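Local atomic coordinates of DNA polymerase sliding clamp B (Sulfolobus tokodaii, PDB entry 3AIZ), a protein that encircles DNA as part of a ring-shaped assembly and tethers DNA polymerase and other DNA-processing proteins to it during replication. Residues 80-84 / 85-89; 20-23 / 24-28. All coordinates share one frame; numbering follows the deposited sequence.

Contact 1: residues 80-84 / 85-89; sequences GKAKS and KSATV. With SO4 (sulfate ion), chain F.
Ser-84 overlaps the start of the segment that follows it: its hydroxyl lies beside the next two backbone nitrogens and between the turn and a bound sulfate. Its chi1 of 179° turns OG away from its own nitrogen and next to the carbonyl carbon, on the side where the chain continues. There it accepts a long but fairly straight hydrogen bond from Ser-86 N, 3.3 Å from Ser-84 OG with an N-H...O angle of 158°. The same hydroxyl donates a hydrogen bond to sulfate O2, 2.8 Å from Ser-84 OG, so it works as acceptor and donor at once, as a hydroxyl can, which suits serine to this place. A second sulfate oxygen, O4, is held by Lys-85 N at 2.8 Å, although this bond is clearly bent. The Lys-85 chain runs out extended, passing alongside the anion, and then turns at its last torsion (chi4 59°), which brings NZ back to sulfate O1 in a weak hydrogen bond of 3.4 Å. Lys-106 NZ binds the ion as well, and two lysines probably balance much of its charge. Beneath the turn, the methyls of Ala-82 and Ala-87 meet, CB to CB, at 4.2 Å. Both also touch Ala-9 of helix 9-16, and alanine suits this place because its short side chain lets the backbones come close. The sulfate probably comes from the crystallisation liquor. The bond from Ser-86 N to Ser-84 OG defines an ST turn, here in the connection that leads from helix 72-80 into strand 88-93 of the N-terminal domain.

Contact 2: residues 20-23 / 24-28; sequences LKVT and DEIIL
The flat peptide group joining Thr-23 to Asp-24 carries the Thr-23 side chain on one face and the Asp-24 carboxylate on the other. On its oxygen side, raised out of the plane toward the threonine face, Ile-26 CG2 lies 4.4 Å from Thr-23 O. Asp-24 OD1 comes obliquely over the opposite face, 3.8 Å from Thr-23 C, because CG stands beside the backbone N (chi1 -68°). The two branches of threonine lie along the backbone that follows: Thr-23 OG1 is 2.7 Å from Asp-24 N, and Thr-23 CG2 is 3.0 Å from Glu-25 O. Here the loop after helix 9-16 becomes strand 25-30, which pairs antiparallel with strand 66-71 in the N-terminal PCNA domain; the backbones of Asp-24 and Ile-26 bond to Ile-72 and Ile-70. Val-22 and Ile-26 bridge the bend at a slant: Val-22 CG2, the branch anti to the backbone N, is the one turned to Ile-26 CG2, at 3.4 Å. Both residues also pack on Ile-72 at the start of helix 72-80, so branched apolar side chains fit this spot. Toward the exposed side, Asp-24 touches Asn-73, and Glu-25 OE1 makes a weak, long ion pair with Lys-69 NZ.

Contact 2 comes first along the chain and closes before contact 1 opens; their centres are 22 Å apart and their nearest atoms about 9 Å, so they do not touch. Both are connections from a helix into a strand within the N-terminal domain: contact 2 leads from helix 9-16 into strand 25-30, and contact 1 from helix 72-80 into strand 88-93. The two are related crosswise: each connection follows one helix and packs on the first residues of the other, contact 1 on helix 9-16 and contact 2 on helix 72-80. In PCNA rings such helices line the central channel through which DNA passes, while the sheets form the outer layer.

Contact 1: residues 80-84 / 85-89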
loop_
_atom_site.group_PDB
_atom_site.type_symbol
_atom_site.label_atom_id
_atom_site.label_comp_id
_atom_site.label_asym_id
_atom_site.label_seq_id
_atom_site.Cartn_x
_atom_site.Cartn_y
_atom_site.Cartn_z
ATOM N N GLY A 80 -23.237 -1.225 0.663
ATOM C CA GLY A 80 -21.818 -1.525 0.733
ATOM C C GLY A 80 -21.273 -1.344 2.137
ATOM O O GLY A 80 -20.228 -1.894 2.484
ATOM N N LYS A 81 -21.990 -0.571 2.948
ATOM C CA LYS A 81 -21.598 -0.326 4.333
ATOM C C LYS A 81 -21.870 -1.539 5.217
ATOM O O LYS A 81 -21.739 -1.468 6.440
ATOM C CB LYS A 81 -22.333 0.896 4.892
ATOM C CG LYS A 81 -22.034 2.192 4.160
ATOM C CD LYS A 81 -22.752 3.367 4.805
ATOM C CE LYS A 81 -22.500 4.654 4.037
ATOM N NZ LYS A 81 -21.048 4.976 3.955
ATOM N N ALA A 82 -22.252 -2.650 4.595
ATOM C CA ALA A 82 -22.535 -3.877 5.326
ATOM C C ALA A 82 -21.274 -4.412 5.995
ATOM O O ALA A 82 -20.416 -5.002 5.337
ATOM C CB ALA A 82 -23.131 -4.922 4.397
ATOM N N LYS A 83 -21.170 -4.199 7.303
ATOM C CA LYS A 83 -20.017 -4.662 8.069
ATOM C C LYS A 83 -19.830 -6.170 7.940
ATOM O O LYS A 83 -18.705 -6.659 7.836
ATOM C CB LYS A 83 -20.162 -4.277 9.544
ATOM C CG LYS A 83 -20.035 -2.788 9.821
ATOM C CD LYS A 83 -18.624 -2.293 9.542
ATOM C CE LYS A 83 -18.485 -0.807 9.836
ATOM N NZ LYS A 83 -19.379 0.022 8.977
ATOM N N SER A 84 -20.940 -6.901 7.944
ATOM C CA SER A 84 -20.898 -8.357 7.878
ATOM C C SER A 84 -21.731 -8.891 6.715
ATOM O O SER A 84 -22.488 -8.148 6.090
ATOM C CB SER A 84 -21.389 -8.960 9.195
ATOM O OG SER A 84 -21.370 -10.375 9.151
ATOM N N LYS A 85 -21.581 -10.179 6.428
ATOM C CA LYS A 85 -22.366 -10.829 5.385
ATOM C C LYS A 85 -23.708 -11.297 5.938
ATOM O O LYS A 85 -24.526 -11.865 5.215
ATOM C CB LYS A 85 -21.601 -12.011 4.789
ATOM C CG LYS A 85 -20.306 -11.626 4.093
ATOM C CD LYS A 85 -19.605 -12.844 3.511
ATOM C CE LYS A 85 -18.298 -12.460 2.839
ATOM N NZ LYS A 85 -17.362 -11.798 3.791
ATOM N N SER A 86 -23.927 -11.054 7.226
ATOM C CA SER A 86 -25.174 -11.431 7.879
ATOM C C SER A 86 -26.037 -10.206 8.160
ATOM O O SER A 86 -27.041 -10.292 8.866
ATOM C CB SER A 86 -24.889 -12.180 9.181
ATOM O OG SER A 86 -24.151 -13.364 8.934
ATOM N N ALA A 87 -25.639 -9.066 7.605
ATOM C CA ALA A 87 -26.368 -7.820 7.811
ATOM C C ALA A 87 -27.700 -7.835 7.072
ATOM O O ALA A 87 -27.775 -8.255 5.919
ATOM C CB ALA A 87 -25.528 -6.636 7.363
ATOM N N THR A 88 -28.751 -7.373 7.743
ATOM C CA THR A 88 -30.077 -7.322 7.140
ATOM C C THR A 88 -30.374 -5.926 6.604
ATOM O O THR A 88 -29.609 -4.991 6.827
ATOM C CB THR A 88 -31.174 -7.732 8.142
ATOM O OG1 THR A 88 -31.238 -6.776 9.207
ATOM C CG2 THR A 88 -30.880 -9.110 8.718
ATOM N N VAL A 89 -31.487 -5.794 5.890
ATOM C CA VAL A 89 -31.886 -4.512 5.323
ATOM C C VAL A 89 -33.376 -4.265 5.523
ATOM O O VAL A 89 -34.192 -5.169 5.353
ATOM C CB VAL A 89 -31.573 -4.438 3.817
ATOM C CG1 VAL A 89 -32.149 -3.168 3.215
ATOM C CG2 VAL A 89 -30.084 -4.496 3.589
HETATM S S SO4 F . -18.220 -11.648 7.781
HETATM O O1 SO4 F . -17.608 -12.778 7.086
HETATM O O2 SO4 F . -19.198 -12.144 8.746
HETATM O O3 SO4 F . -17.187 -10.884 8.475
HETATM O O4 SO4 F . -18.888 -10.786 6.810
#

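Contact 2: residues 20-23 / 24-28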
loop_
_atom_site.group_PDB
_atom_site.type_symbol
_atom_site.label_atom_id
_atom_site.label_comp_id
_atom_site.label_asym_id
_atom_site.label_seq_id
_atom_site.Cartn_x
_atom_site.Cartn_y
_atom_site.Cartn_z
ATOM N N LEU A 20 -28.049 -4.366 -15.756
ATOM C CA LEU A 20 -27.273 -3.955 -16.925
ATOM C C LEU A 20 -27.801 -2.679 -17.571
ATOM O O LEU A 20 -29.002 -2.535 -17.800
ATOM C CB LEU A 20 -27.235 -5.079 -17.963
ATOM C CG LEU A 20 -26.454 -6.339 -17.590
ATOM C CD1 LEU A 20 -26.708 -7.439 -18.604
ATOM C CD2 LEU A 20 -24.967 -6.037 -17.480
ATOM N N LYS A 21 -26.891 -1.758 -17.871
ATOM C CA LYS A 21 -27.243 -0.504 -18.533
ATOM C C LYS A 21 -28.305 0.274 -17.764
ATOM O O LYS A 21 -28.984 1.131 -18.330
ATOM C CB LYS A 21 -27.724 -0.763 -19.965
ATOM C CG LYS A 21 -26.663 -1.334 -20.893
ATOM C CD LYS A 21 -27.239 -1.604 -22.275
ATOM C CE LYS A 21 -26.193 -2.185 -23.214
ATOM N NZ LYS A 21 -25.068 -1.239 -23.458
ATOM N N VAL A 22 -28.445 -0.023 -16.477
ATOM C CA VAL A 22 -29.431 0.661 -15.649
ATOM C C VAL A 22 -29.059 2.126 -15.452
ATOM O O VAL A 22 -27.925 2.448 -15.099
ATOM C CB VAL A 22 -29.602 -0.014 -14.271
ATOM C CG1 VAL A 22 -28.326 0.106 -13.448
ATOM C CG2 VAL A 22 -30.776 0.597 -13.529
ATOM N N THR A 23 -30.018 3.013 -15.692
ATOM C CA THR A 23 -29.794 4.439 -15.501
ATOM C C THR A 23 -29.672 4.751 -14.011
ATOM O O THR A 23 -29.824 3.864 -13.171
ATOM C CB THR A 23 -30.920 5.280 -16.140
ATOM O OG1 THR A 23 -30.677 6.674 -15.911
ATOM C CG2 THR A 23 -32.272 4.898 -15.559
ATOM N N ASP A 24 -29.389 6.008 -13.686
ATOM C CA ASP A 24 -29.215 6.415 -12.297
ATOM C C ASP A 24 -30.498 6.259 -11.480
ATOM O O ASP A 24 -30.455 6.183 -10.253
ATOM C CB ASP A 24 -28.715 7.859 -12.217
ATOM C CG ASP A 24 -27.303 8.018 -12.747
ATOM O OD1 ASP A 24 -26.742 7.026 -13.260
ATOM O OD2 ASP A 24 -26.753 9.135 -12.648
ATOM N N GLU A 25 -31.635 6.209 -12.167
ATOM C CA GLU A 25 -32.927 6.137 -11.495
ATOM C C GLU A 25 -33.664 4.840 -11.816
ATOM O O GLU A 25 -33.719 4.416 -12.970
ATOM C CB GLU A 25 -33.798 7.332 -11.892
ATOM C CG GLU A 25 -33.132 8.692 -11.707
ATOM C CD GLU A 25 -33.118 9.155 -10.261
ATOM O OE1 GLU A 25 -34.073 8.833 -9.521
ATOM O OE2 GLU A 25 -32.156 9.850 -9.868
ATOM N N ILE A 26 -34.228 4.212 -10.790
ATOM C CA ILE A 26 -35.071 3.038 -10.984
ATOM C C ILE A 26 -36.366 3.196 -10.202
ATOM O O ILE A 26 -36.464 4.043 -9.314
ATOM C CB ILE A 26 -34.380 1.743 -10.526
ATOM C CG1 ILE A 26 -34.292 1.695 -9.000
ATOM C CG2 ILE A 26 -33.005 1.620 -11.157
ATOM C CD1 ILE A 26 -33.735 0.396 -8.464
ATOM N N ILE A 27 -37.358 2.377 -10.533
ATOM C CA ILE A 27 -38.630 2.407 -9.827
ATOM C C ILE A 27 -38.840 1.133 -9.020
ATOM O O ILE A 27 -39.097 0.068 -9.580
ATOM C CB ILE A 27 -39.811 2.596 -10.795
ATOM C CG1 ILE A 27 -39.701 3.941 -11.515
ATOM C CG2 ILE A 27 -41.133 2.502 -10.049
ATOM C CD1 ILE A 27 -40.859 4.233 -12.443
ATOM N N LEU A 28 -38.715 1.247 -7.701
ATOM C CA LEU A 28 -39.014 0.139 -6.806
ATOM C C LEU A 28 -40.520 -0.003 -6.644
ATOM O O LEU A 28 -41.188 0.907 -6.155
ATOM C CB LEU A 28 -38.372 0.358 -5.437
ATOM C CG LEU A 28 -36.903 -0.021 -5.259
ATOM C CD1 LEU A 28 -36.414 0.424 -3.892
ATOM C CD2 LEU A 28 -36.709 -1.519 -5.436
#